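Inner kinetochore subunit cnp3 (Schizosaccharomyces pombe, PDB 6O2D) binds centromeric DNA as a component of the inner kinetochore network that serves as a platform for outer kinetochore assembly, and is represented here by its cupin domain. Local coordinates at residues K85-S90 against Y137-D142; I98-N103 against G113-P118; E33-G38 against F60-S65; F91-G96 against F107-D112. All coordinates share one frame; numbering follows the deposited sequence.

Contact 1 (K85-S90 against Y137-D142); sequences KHNIMS and YTHATD
The His86 ring meets Thr141 at its edge, with Thr141 OG1 in the ring plane 3.8 Å from His86 CD2, while ND2 of Asn87 lies over one face near the rim. The other imidazole, His139, is approached obliquely by Asn87 OD1, 4.2 Å from His139 CD2. These side chains border the pairing of strands 88-95 and 133-140, antiparallel neighbours in the five-stranded sheet of the cupin fold. Further in, Ile88 and Ala140 bond reciprocally through their backbones, Ile88 N to Ala140 O at 2.9 Å, and Ser90 and Thr138 do the same. Between them sits the non-hydrogen-bonded pair of Met89, a selenomethionine, and His139, both on one face. Ile88, Ser90, Thr138 and Ala140 share the other face, where Ile88 CG2 stands 4.0 Å from Ala140 CB, and Phe66 of the second subunit packs on Ile88 and Thr138. Beyond Thr141, Asp142 is the N-cap of helix 143-149, its OD1 bonded to Glu145 N. Thr141 carries its hydroxyl anti to the backbone N (chi1 179°), which turns it to His86; Thr141 OG1, also bonded to Asn146 ND2, donates to His86 O at 2.9 Å from 39° above the carbonyl plane.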
loop_
_atom_site.group_PDB
_atom_site.type_symbol
_atom_site.label_atom_id
_atom_site.label_comp_id
_atom_site.label_asym_id
_atom_site.label_seq_id
_atom_site.Cartn_x
_atom_site.Cartn_y
_atom_site.Cartn_z
ATOM N N LYS B 85 15.187 -5.436 5.308
ATOM C CA LYS B 85 16.128 -5.811 4.237
ATOM C C LYS B 85 15.870 -4.915 3.021
ATOM O O LYS B 85 15.787 -3.688 3.173
ATOM C CB LYS B 85 16.014 -7.311 3.982
ATOM C CG LYS B 85 16.657 -8.194 5.051
ATOM C CD LYS B 85 16.558 -9.675 4.694
ATOM C CE LYS B 85 15.106 -10.148 4.660
ATOM N NZ LYS B 85 14.994 -11.633 4.545
ATOM N N HIS B 86 15.699 -5.469 1.826
ATOM C CA HIS B 86 15.609 -4.694 0.597
ATOM C C HIS B 86 14.190 -4.239 0.279
ATOM O O HIS B 86 13.957 -3.703 -0.809
ATOM C CB HIS B 86 16.146 -5.528 -0.561
ATOM C CG HIS B 86 15.515 -6.881 -0.647
ATOM N ND1 HIS B 86 15.888 -7.928 0.170
ATOM C CD2 HIS B 86 14.506 -7.348 -1.419
ATOM C CE1 HIS B 86 15.150 -8.987 -0.111
ATOM N NE2 HIS B 86 14.306 -8.662 -1.073
ATOM N N ASN B 87 13.239 -4.454 1.185
ATOM C CA ASN B 87 11.858 -4.047 0.979
ATOM C C ASN B 87 11.524 -2.864 1.869
ATOM O O ASN B 87 11.984 -2.787 3.013
ATOM C CB ASN B 87 10.876 -5.181 1.282
ATOM C CG ASN B 87 11.105 -6.384 0.426
ATOM O OD1 ASN B 87 10.935 -6.333 -0.788
ATOM N ND2 ASN B 87 11.489 -7.487 1.049
ATOM N N ILE B 88 10.738 -1.935 1.336
ATOM C CA ILE B 88 10.083 -0.922 2.153
ATOM C C ILE B 88 8.717 -1.476 2.546
ATOM O O ILE B 88 7.950 -1.922 1.687
ATOM C CB ILE B 88 9.962 0.420 1.412
ATOM C CG1 ILE B 88 9.084 1.394 2.204
ATOM C CG2 ILE B 88 9.415 0.228 0.012
ATOM C CD1 ILE B 88 9.404 2.858 1.949
HETATM N N MSE B 89 8.443 -1.511 3.848
HETATM C CA MSE B 89 7.167 -1.980 4.369
HETATM C C MSE B 89 6.218 -0.820 4.552
HETATM O O MSE B 89 6.643 0.276 4.914
HETATM C CB MSE B 89 7.326 -2.695 5.716
HETATM C CG MSE B 89 8.593 -3.499 5.885
HETATM SE SE MSE B 89 8.370 -5.305 5.222
HETATM C CE MSE B 89 6.948 -5.941 6.397
ATOM N N SER B 90 4.934 -1.077 4.310
ATOM C CA SER B 90 3.859 -0.155 4.640
ATOM C C SER B 90 2.794 -0.898 5.429
ATOM O O SER B 90 2.530 -2.078 5.177
ATOM C CB SER B 90 3.232 0.454 3.381
ATOM O OG SER B 90 2.726 1.748 3.634
ATOM N N TYR B 137 -1.115 -4.440 4.626
ATOM C CA TYR B 137 0.314 -4.253 4.411
ATOM C C TYR B 137 0.647 -4.226 2.926
ATOM O O TYR B 137 -0.026 -4.854 2.103
ATOM C CB TYR B 137 1.150 -5.350 5.103
ATOM C CG TYR B 137 1.185 -6.699 4.398
ATOM C CD1 TYR B 137 2.086 -6.956 3.366
ATOM C CD2 TYR B 137 0.333 -7.727 4.788
ATOM C CE1 TYR B 137 2.113 -8.187 2.720
ATOM C CE2 TYR B 137 0.362 -8.969 4.158
ATOM C CZ TYR B 137 1.247 -9.190 3.122
ATOM O OH TYR B 137 1.271 -10.421 2.496
ATOM N N THR B 138 1.700 -3.484 2.597
ATOM C CA THR B 138 2.322 -3.535 1.285
ATOM C C THR B 138 3.824 -3.572 1.502
ATOM O O THR B 138 4.337 -2.918 2.414
ATOM C CB THR B 138 1.933 -2.329 0.406
ATOM O OG1 THR B 138 2.601 -1.155 0.872
ATOM C CG2 THR B 138 0.420 -2.074 0.454
ATOM N N HIS B 139 4.529 -4.335 0.674
ATOM C CA HIS B 139 5.975 -4.210 0.595
ATOM C C HIS B 139 6.390 -4.088 -0.861
ATOM O O HIS B 139 5.706 -4.576 -1.766
ATOM C CB HIS B 139 6.725 -5.369 1.289
ATOM C CG HIS B 139 6.439 -6.722 0.726
ATOM N ND1 HIS B 139 5.576 -7.609 1.333
ATOM C CD2 HIS B 139 6.936 -7.361 -0.359
ATOM C CE1 HIS B 139 5.530 -8.726 0.629
ATOM N NE2 HIS B 139 6.345 -8.602 -0.403
ATOM N N ALA B 140 7.460 -3.325 -1.077
ATOM C CA ALA B 140 7.937 -2.984 -2.406
ATOM C C ALA B 140 9.457 -2.928 -2.384
ATOM O O ALA B 140 10.078 -2.700 -1.343
ATOM C CB ALA B 140 7.347 -1.652 -2.889
ATOM N N THR B 141 10.056 -3.121 -3.555
ATOM C CA THR B 141 11.503 -3.091 -3.664
ATOM C C THR B 141 11.880 -2.506 -5.018
ATOM O O THR B 141 11.080 -2.497 -5.959
ATOM C CB THR B 141 12.110 -4.486 -3.464
ATOM O OG1 THR B 141 13.536 -4.424 -3.611
ATOM C CG2 THR B 141 11.519 -5.478 -4.465
ATOM N N ASP B 142 13.106 -1.997 -5.094
ATOM C CA ASP B 142 13.615 -1.334 -6.293
ATOM C C ASP B 142 14.363 -2.364 -7.129
ATOM O O ASP B 142 15.521 -2.681 -6.857
ATOM C CB ASP B 142 14.510 -0.161 -5.911
ATOM C CG ASP B 142 14.759 0.782 -7.065
ATOM O OD1 ASP B 142 15.296 0.341 -8.104
ATOM O OD2 ASP B 142 14.409 1.971 -6.931
#

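Contact 2 (I98-N103 against G113-P118); sequences IEVTVN and GVFIVP
Phe115 holds CG between its backbone N and carbonyl carbon (chi1 73°), sending the ring across the interior toward Val100, whose CG2 stands anti to its own backbone N and points back at it. The two side chains thus come from opposite directions, and the contact joins the facing sheets of the cupin beta-barrel. Strand 98-102 belongs to the four-stranded sheet and strand 113-117 to the five-stranded one; their axes pass 8.8 Å apart at 30°, and the gap is bridged mainly by apolar side chains, with no hydrogen bond across it. Both methyls of Val100 stand over the same face of the ring, CG1 nearer its middle but higher, CG2 lower and toward the rim, 3.6 Å from Phe115 CZ and equally far from CE2. Ile98 and Val102 reach the same ring obliquely from their own positions along the strand: Ile98 CD1 is 4.4 Å from Phe115 CE1, and Val102 CG2 is 4.1 Å from Phe115 CD2. Outside the two segments, the Phe91 ring meets Phe115 with planes about 20° apart, and Phe107 meets it edge-to-face, so the ring is central to an apolar core. Val114 and Ile116 point the other way and pack on Phe60 of the second subunit. Nearer Pro118 the strands converge, and Val102 CG2 comes within 4.4 Å of Val117 CG2.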
loop_
_atom_site.group_PDB
_atom_site.type_symbol
_atom_site.label_atom_id
_atom_site.label_comp_id
_atom_site.label_asym_id
_atom_site.label_seq_id
_atom_site.Cartn_x
_atom_site.Cartn_y
_atom_site.Cartn_z
ATOM N N ILE B 98 -2.055 -1.022 18.639
ATOM C CA ILE B 98 -0.727 -1.621 18.544
ATOM C C ILE B 98 0.307 -0.620 19.033
ATOM O O ILE B 98 0.137 0.594 18.887
ATOM C CB ILE B 98 -0.349 -2.066 17.117
ATOM C CG1 ILE B 98 -0.264 -0.866 16.173
ATOM C CG2 ILE B 98 -1.313 -3.099 16.593
ATOM C CD1 ILE B 98 0.171 -1.241 14.765
ATOM N N GLU B 99 1.406 -1.149 19.576
ATOM C CA GLU B 99 2.615 -0.395 19.875
ATOM C C GLU B 99 3.727 -0.960 19.009
ATOM O O GLU B 99 3.996 -2.169 19.036
ATOM C CB GLU B 99 2.984 -0.493 21.350
ATOM C CG GLU B 99 4.229 0.279 21.751
ATOM C CD GLU B 99 5.150 -0.539 22.644
ATOM O OE1 GLU B 99 6.078 0.036 23.249
ATOM O OE2 GLU B 99 4.955 -1.765 22.739
ATOM N N VAL B 100 4.363 -0.089 18.239
ATOM C CA VAL B 100 5.329 -0.514 17.244
ATOM C C VAL B 100 6.664 0.199 17.449
ATOM O O VAL B 100 6.702 1.389 17.781
ATOM C CB VAL B 100 4.756 -0.311 15.825
ATOM C CG1 VAL B 100 4.132 1.050 15.717
ATOM C CG2 VAL B 100 5.834 -0.497 14.777
ATOM N N THR B 101 7.750 -0.570 17.308
ATOM C CA THR B 101 9.139 -0.112 17.252
ATOM C C THR B 101 9.707 -0.142 15.848
ATOM O O THR B 101 9.710 -1.191 15.184
ATOM C CB THR B 101 10.076 -0.885 18.187
ATOM O OG1 THR B 101 9.434 -1.284 19.412
ATOM C CG2 THR B 101 11.562 -0.325 18.213
ATOM N N VAL B 102 10.196 1.021 15.420
ATOM C CA VAL B 102 11.016 1.137 14.229
ATOM C C VAL B 102 12.339 1.725 14.686
ATOM O O VAL B 102 12.407 2.917 15.004
ATOM C CB VAL B 102 10.367 2.017 13.149
ATOM C CG1 VAL B 102 11.273 2.135 11.932
ATOM C CG2 VAL B 102 9.010 1.487 12.776
ATOM N N ASN B 103 13.389 0.896 14.719
ATOM C CA ASN B 103 14.760 1.341 15.021
ATOM C C ASN B 103 14.872 2.033 16.382
ATOM O O ASN B 103 15.405 3.140 16.504
ATOM C CB ASN B 103 15.306 2.238 13.908
ATOM C CG ASN B 103 15.656 1.452 12.664
ATOM O OD1 ASN B 103 15.654 0.214 12.680
ATOM N ND2 ASN B 103 15.963 2.155 11.582
ATOM N N GLY B 113 -4.031 5.081 11.252
ATOM C CA GLY B 113 -2.622 5.406 11.335
ATOM C C GLY B 113 -1.878 4.533 10.339
ATOM O O GLY B 113 -2.275 3.398 10.080
ATOM N N VAL B 114 -0.824 5.093 9.752
ATOM C CA VAL B 114 0.044 4.360 8.840
ATOM C C VAL B 114 1.495 4.627 9.215
ATOM O O VAL B 114 1.844 5.730 9.648
ATOM C CB VAL B 114 -0.211 4.729 7.362
ATOM C CG1 VAL B 114 -1.606 4.303 6.943
ATOM C CG2 VAL B 114 -0.014 6.219 7.137
ATOM N N PHE B 115 2.336 3.612 9.061
ATOM C CA PHE B 115 3.763 3.793 9.237
ATOM C C PHE B 115 4.490 2.962 8.190
ATOM O O PHE B 115 3.940 2.006 7.637
ATOM C CB PHE B 115 4.217 3.441 10.664
ATOM C CG PHE B 115 4.233 1.972 10.962
ATOM C CD1 PHE B 115 3.079 1.319 11.351
ATOM C CD2 PHE B 115 5.410 1.247 10.884
ATOM C CE1 PHE B 115 3.098 -0.031 11.642
ATOM C CE2 PHE B 115 5.432 -0.102 11.175
ATOM C CZ PHE B 115 4.278 -0.740 11.557
ATOM N N ILE B 116 5.724 3.372 7.894
ATOM C CA ILE B 116 6.577 2.687 6.936
ATOM C C ILE B 116 7.794 2.156 7.663
ATOM O O ILE B 116 8.276 2.751 8.629
ATOM C CB ILE B 116 7.038 3.598 5.781
ATOM C CG1 ILE B 116 7.680 4.874 6.345
ATOM C CG2 ILE B 116 5.890 3.889 4.845
ATOM C CD1 ILE B 116 8.538 5.617 5.351
ATOM N N VAL B 117 8.305 1.035 7.177
ATOM C CA VAL B 117 9.616 0.567 7.596
ATOM C C VAL B 117 10.510 0.660 6.370
ATOM O O VAL B 117 10.430 -0.209 5.489
ATOM C CB VAL B 117 9.557 -0.864 8.151
ATOM C CG1 VAL B 117 10.917 -1.277 8.706
ATOM C CG2 VAL B 117 8.465 -0.983 9.203
ATOM N N PRO B 118 11.343 1.694 6.246
ATOM C CA PRO B 118 12.203 1.804 5.063
ATOM C C PRO B 118 13.135 0.609 4.957
ATOM O O PRO B 118 13.375 -0.116 5.926
ATOM C CB PRO B 118 12.989 3.099 5.304
ATOM C CG PRO B 118 12.188 3.859 6.305
ATOM C CD PRO B 118 11.498 2.839 7.157
#

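Contact 3 (E33-G38 against F60-S65); sequences EERVVG and FKEEPS
The two terminal nitrogens of the Arg35 guanidinium converge on a single oxygen of Glu62. Arg35 NH1 reaches Glu62 OE1 at 2.9 Å with an N-H...O angle of 159°, on the syn side of the carboxylate; the longer bond from Arg35 NH2 to OE1, 3.2 Å, arrives from above the carboxylate plane. OE1 itself lies in the guanidinium plane, at its edge, although the two flat groups are turned 65° against each other. Arg35 gets there by holding CG anti to the backbone N (chi1 170°) and running extended from CG to NE, while the Glu62 chain bends at its second torsion and crosses it at about a right angle. A water continues the link: it accepts from Arg35 NH2 at 3.2 Å and from Lys61 N at 2.9 Å. Separately, Phe60 brings its ring edge to the backbone of 36-38. Val36 O and Gly38 N lie near the ring plane, and Phe60 CE1 is 3.6 Å from Val37 C.

In the next shell, Arg119 of the second subunit forms a salt bridge to Glu62 OE2, so the carboxylate is shared between two arginines, which probably favours its charged form. The backbone that meets Phe60 is shaped by a classic beta bulge, Val37 and Gly38 both facing Ile17. Strand 32-40 pairs with strand 16-22 in a two-stranded sheet, and Gly38 carries that pairing on to a strand of the second subunit; strand 55-62 lies at one margin of the five-stranded cupin sheet, beside strand 66-73.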
loop_
_atom_site.group_PDB
_atom_site.type_symbol
_atom_site.label_atom_id
_atom_site.label_comp_id
_atom_site.label_asym_id
_atom_site.label_seq_id
_atom_site.Cartn_x
_atom_site.Cartn_y
_atom_site.Cartn_z
ATOM N N GLU B 33 -6.395 -10.265 -19.437
ATOM C CA GLU B 33 -6.515 -11.413 -18.551
ATOM C C GLU B 33 -7.601 -11.148 -17.521
ATOM O O GLU B 33 -8.011 -10.007 -17.298
ATOM C CB GLU B 33 -5.187 -11.714 -17.852
ATOM C CG GLU B 33 -4.687 -10.532 -17.025
ATOM C CD GLU B 33 -3.340 -10.793 -16.400
ATOM O OE1 GLU B 33 -3.290 -11.060 -15.178
ATOM O OE2 GLU B 33 -2.333 -10.731 -17.135
ATOM N N GLU B 34 -8.040 -12.219 -16.875
ATOM C CA GLU B 34 -8.857 -12.117 -15.676
ATOM C C GLU B 34 -7.929 -12.162 -14.471
ATOM O O GLU B 34 -7.081 -13.050 -14.375
ATOM C CB GLU B 34 -9.895 -13.241 -15.624
ATOM C CG GLU B 34 -11.116 -12.985 -16.483
ATOM C CD GLU B 34 -11.801 -14.267 -16.901
ATOM O OE1 GLU B 34 -11.796 -14.592 -18.111
ATOM O OE2 GLU B 34 -12.341 -14.957 -16.013
ATOM N N ARG B 35 -8.091 -11.208 -13.563
ATOM C CA ARG B 35 -7.312 -11.176 -12.338
ATOM C C ARG B 35 -8.164 -10.621 -11.206
ATOM O O ARG B 35 -9.004 -9.740 -11.414
ATOM C CB ARG B 35 -6.045 -10.324 -12.553
ATOM C CG ARG B 35 -5.233 -9.976 -11.319
ATOM C CD ARG B 35 -4.038 -9.103 -11.695
ATOM N NE ARG B 35 -3.169 -8.859 -10.547
ATOM C CZ ARG B 35 -2.021 -8.185 -10.595
ATOM N NH1 ARG B 35 -1.581 -7.677 -11.744
ATOM N NH2 ARG B 35 -1.306 -8.024 -9.487
ATOM N N VAL B 36 -7.946 -11.154 -10.006
ATOM C CA VAL B 36 -8.675 -10.705 -8.821
ATOM C C VAL B 36 -8.115 -9.347 -8.398
ATOM O O VAL B 36 -6.971 -9.256 -7.945
ATOM C CB VAL B 36 -8.583 -11.732 -7.689
ATOM C CG1 VAL B 36 -9.495 -11.348 -6.544
ATOM C CG2 VAL B 36 -8.964 -13.098 -8.215
ATOM N N VAL B 37 -8.911 -8.290 -8.551
ATOM C CA VAL B 37 -8.455 -6.929 -8.301
ATOM C C VAL B 37 -9.096 -6.326 -7.060
ATOM O O VAL B 37 -8.924 -5.131 -6.807
ATOM C CB VAL B 37 -8.677 -6.019 -9.523
ATOM C CG1 VAL B 37 -8.066 -6.643 -10.780
ATOM C CG2 VAL B 37 -10.169 -5.700 -9.711
ATOM N N GLY B 38 -9.847 -7.110 -6.287
ATOM C CA GLY B 38 -10.455 -6.574 -5.081
ATOM C C GLY B 38 -10.876 -7.597 -4.044
ATOM O O GLY B 38 -11.339 -8.685 -4.392
ATOM N N PHE B 60 -2.674 -9.330 -3.260
ATOM C CA PHE B 60 -2.246 -8.827 -4.556
ATOM C C PHE B 60 -0.758 -9.092 -4.695
ATOM O O PHE B 60 0.027 -8.706 -3.823
ATOM C CB PHE B 60 -2.520 -7.329 -4.683
ATOM C CG PHE B 60 -3.935 -6.943 -4.385
ATOM C CD1 PHE B 60 -4.982 -7.475 -5.128
ATOM C CD2 PHE B 60 -4.220 -6.039 -3.373
ATOM C CE1 PHE B 60 -6.288 -7.114 -4.868
ATOM C CE2 PHE B 60 -5.529 -5.673 -3.106
ATOM C CZ PHE B 60 -6.566 -6.217 -3.854
ATOM N N LYS B 61 -0.368 -9.726 -5.794
ATOM C CA LYS B 61 1.033 -10.028 -6.050
ATOM C C LYS B 61 1.438 -9.436 -7.387
ATOM O O LYS B 61 0.868 -9.791 -8.426
ATOM C CB LYS B 61 1.268 -11.537 -6.052
ATOM C CG LYS B 61 1.034 -12.206 -4.712
ATOM C CD LYS B 61 1.416 -13.677 -4.759
ATOM C CE LYS B 61 0.278 -14.541 -5.277
ATOM N NZ LYS B 61 0.664 -15.982 -5.294
ATOM N N GLU B 62 2.453 -8.576 -7.371
ATOM C CA GLU B 62 3.099 -8.128 -8.596
ATOM C C GLU B 62 4.592 -8.435 -8.481
ATOM O O GLU B 62 5.416 -7.538 -8.290
ATOM C CB GLU B 62 2.853 -6.644 -8.849
ATOM C CG GLU B 62 3.144 -6.231 -10.280
ATOM C CD GLU B 62 2.163 -6.829 -11.263
ATOM O OE1 GLU B 62 0.966 -6.485 -11.186
ATOM O OE2 GLU B 62 2.590 -7.650 -12.103
ATOM N N GLU B 63 4.924 -9.721 -8.576
ATOM C CA GLU B 63 6.312 -10.142 -8.471
ATOM C C GLU B 63 7.115 -9.557 -9.630
ATOM O O GLU B 63 6.631 -9.516 -10.766
ATOM C CB GLU B 63 6.423 -11.666 -8.463
ATOM C CG GLU B 63 6.534 -12.261 -7.066
ATOM C CD GLU B 63 7.963 -12.293 -6.545
ATOM O OE1 GLU B 63 8.199 -11.817 -5.415
ATOM O OE2 GLU B 63 8.854 -12.796 -7.264
ATOM N N PRO B 64 8.350 -9.110 -9.386
ATOM C CA PRO B 64 8.998 -9.082 -8.071
ATOM C C PRO B 64 8.939 -7.732 -7.352
ATOM O O PRO B 64 9.538 -7.597 -6.288
ATOM C CB PRO B 64 10.447 -9.443 -8.401
ATOM C CG PRO B 64 10.653 -8.929 -9.802
ATOM C CD PRO B 64 9.303 -8.835 -10.479
ATOM N N SER B 65 8.231 -6.749 -7.904
ATOM C CA SER B 65 8.347 -5.382 -7.403
ATOM C C SER B 65 7.381 -5.038 -6.265
ATOM O O SER B 65 7.717 -4.190 -5.429
ATOM C CB SER B 65 8.180 -4.395 -8.570
ATOM O OG SER B 65 6.847 -3.933 -8.700
HETATM O O HOH W 1 -2.551 -10.325 -7.622
#

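Contact 4 (F91-G96 against F107-D112); sequences FCILQG and FRMKKD
Two hydrogen bonds join Ile93 and Leu94 to the turn at Lys111 and Asp112. The backbone N of Asp112 donates to Ile93 O at 3.0 Å with an N-H...O angle of 158°. Lys111 NZ bonds to Leu94 O at 3.1 Å, lying in the carbonyl plane on a lone pair; the lysine chain, bent at its second and fourth torsions, curls along that carbonyl to reach it. Weaker CA-H...O contacts add to these. Lys111 CA is 3.3 Å from Ile93 O, which therefore receives both an N-H and a C-H, and Lys110 CA lies 3.5 Å from Gly96 O.

This is where the chain changes sheet in the cupin barrel: strand 105-109 is an outermost strand of the four-stranded sheet, and after residues 110-112 the chain enters strand 113-117 of the five-stranded sheet, next to strand 88-95. The contact ties that crossing to the end of strand 88-95, just ahead of the turn into strand 98-102.

The apolar part lies on the inner side. Ile93 places CG1 anti to its carbonyl carbon (chi1 -46°), carrying CD1 to Met109, a selenomethionine. Ile93 CD1 packs 3.4 Å from Met109 CB and 3.8 Å from its SE, the two side chains crossing at about a right angle. The SE atom also lies in the plane of the Phe107 ring, at its edge. Charged and packing contacts reach the second subunit: Lys111 NZ makes a long, weak ion pair with Asp112 OD1 of that chain, and Met109 packs on Ile17 of the same neighbour.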
loop_
_atom_site.group_PDB
_atom_site.type_symbol
_atom_site.label_atom_id
_atom_site.label_comp_id
_atom_site.label_asym_id
_atom_site.label_seq_id
_atom_site.Cartn_x
_atom_site.Cartn_y
_atom_site.Cartn_z
ATOM N N PHE B 91 2.217 -0.220 6.416
ATOM C CA PHE B 91 1.145 -0.788 7.220
ATOM C C PHE B 91 0.071 0.267 7.397
ATOM O O PHE B 91 0.388 1.419 7.708
ATOM C CB PHE B 91 1.650 -1.268 8.580
ATOM C CG PHE B 91 2.578 -2.436 8.493
ATOM C CD1 PHE B 91 2.082 -3.722 8.360
ATOM C CD2 PHE B 91 3.947 -2.253 8.534
ATOM C CE1 PHE B 91 2.937 -4.801 8.277
ATOM C CE2 PHE B 91 4.798 -3.327 8.449
ATOM C CZ PHE B 91 4.290 -4.604 8.322
ATOM N N CYS B 92 -1.190 -0.120 7.193
ATOM C CA CYS B 92 -2.330 0.722 7.531
ATOM C C CYS B 92 -3.201 -0.022 8.532
ATOM O O CYS B 92 -3.626 -1.155 8.274
ATOM C CB CYS B 92 -3.138 1.103 6.288
ATOM S SG CYS B 92 -4.544 2.199 6.680
ATOM N N ILE B 93 -3.485 0.627 9.653
ATOM C CA ILE B 93 -4.150 -0.012 10.781
ATOM C C ILE B 93 -5.642 0.216 10.623
ATOM O O ILE B 93 -6.124 1.343 10.759
ATOM C CB ILE B 93 -3.642 0.532 12.119
ATOM C CG1 ILE B 93 -2.117 0.585 12.091
ATOM C CG2 ILE B 93 -4.174 -0.304 13.290
ATOM C CD1 ILE B 93 -1.532 1.457 13.124
ATOM N N LEU B 94 -6.377 -0.865 10.378
ATOM C CA LEU B 94 -7.811 -0.772 10.175
ATOM C C LEU B 94 -8.594 -0.880 11.470
ATOM O O LEU B 94 -9.685 -0.311 11.560
ATOM C CB LEU B 94 -8.272 -1.859 9.203
ATOM C CG LEU B 94 -7.610 -1.863 7.821
ATOM C CD1 LEU B 94 -8.390 -2.756 6.889
ATOM C CD2 LEU B 94 -7.498 -0.455 7.244
ATOM N N GLN B 95 -8.067 -1.588 12.471
ATOM C CA GLN B 95 -8.779 -1.762 13.731
ATOM C C GLN B 95 -7.805 -2.227 14.807
ATOM O O GLN B 95 -6.823 -2.915 14.518
ATOM C CB GLN B 95 -9.948 -2.749 13.588
ATOM C CG GLN B 95 -9.675 -4.163 14.066
ATOM C CD GLN B 95 -10.947 -4.982 14.201
ATOM O OE1 GLN B 95 -12.035 -4.532 13.833
ATOM N NE2 GLN B 95 -10.816 -6.194 14.728
ATOM N N GLY B 96 -8.085 -1.836 16.045
ATOM C CA GLY B 96 -7.327 -2.319 17.180
ATOM C C GLY B 96 -6.343 -1.292 17.696
ATOM O O GLY B 96 -6.340 -0.121 17.303
ATOM N N PHE B 107 6.219 4.004 19.180
ATOM C CA PHE B 107 4.994 4.780 19.035
ATOM C C PHE B 107 3.792 3.842 19.063
ATOM O O PHE B 107 3.908 2.660 18.744
ATOM C CB PHE B 107 4.988 5.577 17.717
ATOM C CG PHE B 107 5.238 4.737 16.463
ATOM C CD1 PHE B 107 6.428 4.048 16.278
ATOM C CD2 PHE B 107 4.277 4.656 15.465
ATOM C CE1 PHE B 107 6.639 3.275 15.118
ATOM C CE2 PHE B 107 4.502 3.910 14.308
ATOM C CZ PHE B 107 5.676 3.219 14.136
ATOM N N ARG B 108 2.643 4.329 19.494
ATOM C CA ARG B 108 1.458 3.514 19.286
ATOM C C ARG B 108 0.464 4.291 18.437
ATOM O O ARG B 108 0.648 5.482 18.148
ATOM C CB ARG B 108 0.903 3.001 20.607
ATOM C CG ARG B 108 1.330 3.964 21.662
ATOM C CD ARG B 108 0.915 3.877 23.178
ATOM N NE ARG B 108 -0.187 4.776 23.562
ATOM C CZ ARG B 108 -0.603 5.024 24.840
ATOM N NH1 ARG B 108 -1.628 5.847 25.038
ATOM N NH2 ARG B 108 0.115 4.695 25.965
HETATM N N MSE B 109 -0.573 3.581 18.011
HETATM C CA MSE B 109 -1.335 3.922 16.827
HETATM C C MSE B 109 -2.577 3.063 16.865
HETATM O O MSE B 109 -2.493 1.875 17.182
HETATM C CB MSE B 109 -0.539 3.637 15.550
HETATM C CG MSE B 109 0.079 4.841 14.886
HETATM SE SE MSE B 109 0.939 4.379 13.204
HETATM C CE MSE B 109 1.709 6.127 12.828
ATOM N N LYS B 110 -3.735 3.647 16.587
ATOM C CA LYS B 110 -4.914 2.862 16.259
ATOM C C LYS B 110 -5.361 3.221 14.849
ATOM O O LYS B 110 -4.562 3.637 14.004
ATOM C CB LYS B 110 -6.089 3.042 17.221
ATOM C CG LYS B 110 -6.709 4.398 17.280
ATOM C CD LYS B 110 -6.839 5.005 18.666
ATOM C CE LYS B 110 -7.758 6.203 18.306
ATOM N NZ LYS B 110 -8.469 6.848 19.540
ATOM N N LYS B 111 -6.667 3.056 14.622
ATOM C CA LYS B 111 -7.295 3.110 13.312
ATOM C C LYS B 111 -6.919 4.379 12.563
ATOM O O LYS B 111 -6.839 5.466 13.140
ATOM C CB LYS B 111 -8.825 3.044 13.476
ATOM C CG LYS B 111 -9.639 3.471 12.244
ATOM C CD LYS B 111 -10.820 2.542 11.951
ATOM C CE LYS B 111 -11.345 2.728 10.517
ATOM N NZ LYS B 111 -11.162 1.533 9.603
ATOM N N ASP B 112 -6.624 4.206 11.276
ATOM C CA ASP B 112 -6.283 5.271 10.337
ATOM C C ASP B 112 -4.882 5.818 10.551
ATOM O O ASP B 112 -4.560 6.904 10.061
ATOM C CB ASP B 112 -7.316 6.405 10.371
ATOM C CG ASP B 112 -8.663 5.968 9.839
ATOM O OD1 ASP B 112 -8.771 4.817 9.363
ATOM O OD2 ASP B 112 -9.611 6.778 9.887
#

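How the contacts relate
From the N terminus, contact 3 closes first, joining the two-stranded sheet to the edge strand 55-62 before any other contact opens. Contact 1 then opens at 85-90 and closes last, at 137-142. Within that span contacts 4 and 2 interlock: their segments alternate along the chain (91-96, 98-103, 107-112, 113-118), so the loops cross while the strands pass between the two cupin sheets. Contact 2 touches contact 4 where Gly113 meets Ile93, and contact 1 where Val117 meets Met89. Contact 3 meets contact 1 through Ser65 and Thr141 but lies about 12 Å from contact 2 and about 11 Å from contact 4, nearest atom to nearest atom. All four border the second subunit.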